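Local coordinates for protein murein peptide amidase A (PDB 5HXD) that probably hydrolyses, with a bound zinc ion, the gamma-D-glutamyl-diaminopimelate amide bond of murein tripeptide during cell-wall peptide degradation, at residues T17-R22 with G26-W31. Numbering follows the deposited sequence.
Sequences TEHYGR and GAPLIW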
ATOM      1  N   THR A  17     -15.388  -6.974 -11.279  1.00 53.83           N
ATOM      2  CA  THR A  17     -14.883  -7.002  -9.931  1.00 48.79           C
ATOM      3  C   THR A  17     -15.999  -7.571  -9.069  1.00 53.82           C
ATOM      4  O   THR A  17     -17.192  -7.368  -9.361  1.00 44.83           O
ATOM      5  CB  THR A  17     -14.455  -5.603  -9.441  1.00 46.17           C
ATOM      6  OG1 THR A  17     -13.570  -5.743  -8.331  1.00 51.31           O
ATOM      7  CG2 THR A  17     -15.650  -4.782  -9.013  1.00 42.27           C
ATOM      8  N   GLU A  18     -15.606  -8.311  -8.034  1.00 53.04           N
ATOM      9  CA  GLU A  18     -16.542  -8.888  -7.076  1.00 47.85           C
ATOM     10  C   GLU A  18     -16.035  -8.660  -5.659  1.00 50.92           C
ATOM     11  O   GLU A  18     -14.868  -8.337  -5.466  1.00 56.53           O
ATOM     12  CB  GLU A  18     -16.727 -10.385  -7.329  1.00 54.02           C
ATOM     13  CG  GLU A  18     -17.256 -10.766  -8.713  1.00 51.95           C
ATOM     14  CD  GLU A  18     -18.537 -10.032  -9.099  1.00 53.57           C
ATOM     15  OE1 GLU A  18     -19.401  -9.780  -8.226  1.00 51.35           O
ATOM     16  OE2 GLU A  18     -18.676  -9.705 -10.295  1.00 57.85           O
ATOM     17  N   HIS A  19     -16.904  -8.826  -4.669  1.00 53.57           N
ATOM     18  CA  HIS A  19     -16.476  -8.811  -3.270  1.00 51.28           C
ATOM     19  C   HIS A  19     -16.617 -10.194  -2.608  1.00 49.53           C
ATOM     20  O   HIS A  19     -17.686 -10.789  -2.680  1.00 48.96           O
ATOM     21  CB  HIS A  19     -17.289  -7.798  -2.451  1.00 48.76           C
ATOM     22  CG  HIS A  19     -17.145  -6.372  -2.903  1.00 60.92           C
ATOM     23  ND1 HIS A  19     -15.919  -5.777  -3.107  1.00 60.11           N
ATOM     24  CD2 HIS A  19     -18.074  -5.412  -3.112  1.00 63.48           C
ATOM     25  CE1 HIS A  19     -16.104  -4.517  -3.470  1.00 57.42           C
ATOM     26  NE2 HIS A  19     -17.397  -4.268  -3.473  1.00 55.35           N
ATOM     27  N   TYR A  20     -15.573 -10.687  -1.938  1.00 45.00           N
ATOM     28  CA  TYR A  20     -15.717 -11.893  -1.102  1.00 44.20           C
ATOM     29  C   TYR A  20     -15.713 -11.610   0.412  1.00 47.85           C
ATOM     30  O   TYR A  20     -15.477 -12.521   1.215  1.00 45.07           O
ATOM     31  CB  TYR A  20     -14.619 -12.913  -1.409  1.00 43.64           C
ATOM     32  CG  TYR A  20     -13.222 -12.471  -1.004  1.00 46.96           C
ATOM     33  CD1 TYR A  20     -12.672 -12.851   0.212  1.00 43.11           C
ATOM     34  CD2 TYR A  20     -12.448 -11.683  -1.855  1.00 45.65           C
ATOM     35  CE1 TYR A  20     -11.405 -12.460   0.567  1.00 44.49           C
ATOM     36  CE2 TYR A  20     -11.185 -11.288  -1.508  1.00 42.00           C
ATOM     37  CZ  TYR A  20     -10.666 -11.673  -0.298  1.00 43.34           C
ATOM     38  OH  TYR A  20      -9.390 -11.275   0.037  1.00 41.20           O
ATOM     39  N   GLY A  21     -15.957 -10.358   0.806  1.00 46.17           N
ATOM     40  CA  GLY A  21     -16.203 -10.079   2.208  1.00 41.13           C
ATOM     41  C   GLY A  21     -15.944  -8.666   2.680  1.00 43.26           C
ATOM     42  O   GLY A  21     -15.993  -7.719   1.900  1.00 47.17           O
ATOM     43  N   ARG A  22     -15.678  -8.541   3.981  1.00 43.33           N
ATOM     44  CA  ARG A  22     -15.308  -7.282   4.619  1.00 35.66           C
ATOM     45  C   ARG A  22     -14.118  -7.442   5.592  1.00 40.72           C
ATOM     46  O   ARG A  22     -14.071  -8.367   6.417  1.00 30.61           O
ATOM     47  CB  ARG A  22     -16.504  -6.688   5.366  1.00 30.46           C
ATOM     48  CG  ARG A  22     -17.618  -6.162   4.483  1.00 36.13           C
ATOM     49  CD  ARG A  22     -17.161  -4.969   3.686  1.00 46.15           C
ATOM     50  NE  ARG A  22     -18.090  -4.565   2.624  1.00 50.76           N
ATOM     51  CZ  ARG A  22     -18.169  -3.318   2.156  1.00 46.56           C
ATOM     52  NH1 ARG A  22     -17.382  -2.391   2.666  1.00 44.62           N
ATOM     53  NH2 ARG A  22     -19.021  -2.996   1.187  1.00 46.61           N
ATOM     54  N   GLY A  26     -14.032  -2.543   7.926  1.00 38.73           N
ATOM     55  CA  GLY A  26     -15.194  -2.310   7.082  1.00 39.28           C
ATOM     56  C   GLY A  26     -14.939  -2.136   5.594  1.00 38.70           C
ATOM     57  O   GLY A  26     -15.868  -1.861   4.844  1.00 39.87           O
ATOM     58  N   ALA A  27     -13.697  -2.290   5.155  1.00 35.58           N
ATOM     59  CA  ALA A  27     -13.398  -2.166   3.734  1.00 36.46           C
ATOM     60  C   ALA A  27     -13.881  -3.414   2.992  1.00 39.41           C
ATOM     61  O   ALA A  27     -14.066  -4.464   3.607  1.00 40.89           O
ATOM     62  CB  ALA A  27     -11.917  -1.953   3.517  1.00 37.96           C
ATOM     63  N   PRO A  28     -14.107  -3.311   1.675  1.00 39.82           N
ATOM     64  CA  PRO A  28     -14.498  -4.577   1.041  1.00 43.66           C
ATOM     65  C   PRO A  28     -13.298  -5.457   0.759  1.00 41.19           C
ATOM     66  O   PRO A  28     -12.193  -4.965   0.524  1.00 40.08           O
ATOM     67  CB  PRO A  28     -15.184  -4.143  -0.261  1.00 40.37           C
ATOM     68  CG  PRO A  28     -14.702  -2.766  -0.523  1.00 43.04           C
ATOM     69  CD  PRO A  28     -14.286  -2.150   0.786  1.00 39.53           C
ATOM     70  N   LEU A  29     -13.509  -6.762   0.822  1.00 43.41           N
ATOM     71  CA  LEU A  29     -12.533  -7.692   0.285  1.00 41.88           C
ATOM     72  C   LEU A  29     -12.890  -7.924  -1.188  1.00 41.82           C
ATOM     73  O   LEU A  29     -13.985  -8.345  -1.513  1.00 44.21           O
ATOM     74  CB  LEU A  29     -12.510  -8.971   1.115  1.00 45.14           C
ATOM     75  CG  LEU A  29     -12.068  -8.689   2.569  1.00 43.79           C
ATOM     76  CD1 LEU A  29     -12.377  -9.848   3.488  1.00 37.52           C
ATOM     77  CD2 LEU A  29     -10.581  -8.347   2.645  1.00 42.01           C
ATOM     78  N   ILE A  30     -11.964  -7.574  -2.072  1.00 47.38           N
ATOM     79  CA  ILE A  30     -12.220  -7.481  -3.505  1.00 48.79           C
ATOM     80  C   ILE A  30     -11.481  -8.588  -4.252  1.00 47.63           C
ATOM     81  O   ILE A  30     -10.324  -8.872  -3.945  1.00 48.93           O
ATOM     82  CB  ILE A  30     -11.779  -6.087  -4.053  1.00 43.58           C
ATOM     83  CG1 ILE A  30     -12.496  -4.972  -3.294  1.00 46.87           C
ATOM     84  CG2 ILE A  30     -12.045  -5.963  -5.535  1.00 43.23           C
ATOM     85  CD1 ILE A  30     -11.854  -3.576  -3.440  1.00 42.80           C
ATOM     86  N   TRP A  31     -12.141  -9.218  -5.219  1.00 45.39           N
ATOM     87  CA  TRP A  31     -11.442 -10.155  -6.092  1.00 47.55           C
ATOM     88  C   TRP A  31     -11.919 -10.077  -7.522  1.00 46.80           C
ATOM     89  O   TRP A  31     -12.988  -9.544  -7.827  1.00 46.36           O
ATOM     90  CB  TRP A  31     -11.567 -11.600  -5.598  1.00 46.40           C
ATOM     91  CG  TRP A  31     -12.931 -12.188  -5.715  1.00 49.94           C
ATOM     92  CD1 TRP A  31     -14.074 -11.738  -5.113  1.00 48.36           C
ATOM     93  CD2 TRP A  31     -13.304 -13.362  -6.458  1.00 47.25           C
ATOM     94  NE1 TRP A  31     -15.132 -12.556  -5.437  1.00 51.87           N
ATOM     95  CE2 TRP A  31     -14.687 -13.556  -6.262  1.00 50.61           C
ATOM     96  CE3 TRP A  31     -12.601 -14.259  -7.264  1.00 45.16           C
ATOM     97  CZ2 TRP A  31     -15.383 -14.617  -6.849  1.00 49.43           C
ATOM     98  CZ3 TRP A  31     -13.291 -15.319  -7.839  1.00 50.27           C
ATOM     99  CH2 TRP A  31     -14.669 -15.486  -7.633  1.00 51.64           C
TER
HETATM  100  O   HOH W   1     -17.811 -13.392  -4.759  1.00 57.28           O
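Y20 and W31 both set CG between their backbone N and carbonyl carbon (chi1 67° and 69°), which brings the two aromatic rings together across an antiparallel hairpin. The tyrosine edge points at the face of the indole's five-membered ring in an offset edge-to-face pair: the centroids are 5.6 Å apart and the planes meet at 78°. L29 takes one face of the same phenol ring, its CB standing 3.6 Å from the ring centroid in a CH-pi contact over the centre.

E18 and W31 form a hydrogen-bonded pair, with E18 N to W31 O and W31 N to E18 O each 2.9 Å; H19 and I30 follow as a non-hydrogen-bonded pair. The next such pair is R22 with P28, so Y20 and G21 on one strand lie opposite L29 alone on the other, as in a beta bulge; the Y20 N to L29 O bond there is bent. W31 NE1 donates to a water at 2.9 Å.

On the face carrying H19, R22, P28 and I30, P28 CB lies 3.6 Å from the H19 ring centroid, displaced toward the rim, while I30 CG1 meets that ring at its edge. R22, bent at chi2, lays its guanidinium over P28 and reaches G26 O through NH1 (2.7 Å), near the guanidinium plane.

NH1 also bonds L25 O of the second subunit, whose Q85 binds P28 O, so this end of the hairpin joins the dimer interface. Y20, L29 and W31 instead pack against helix 136-148, with Y20 and W31 also touching V76 of strand 74-76.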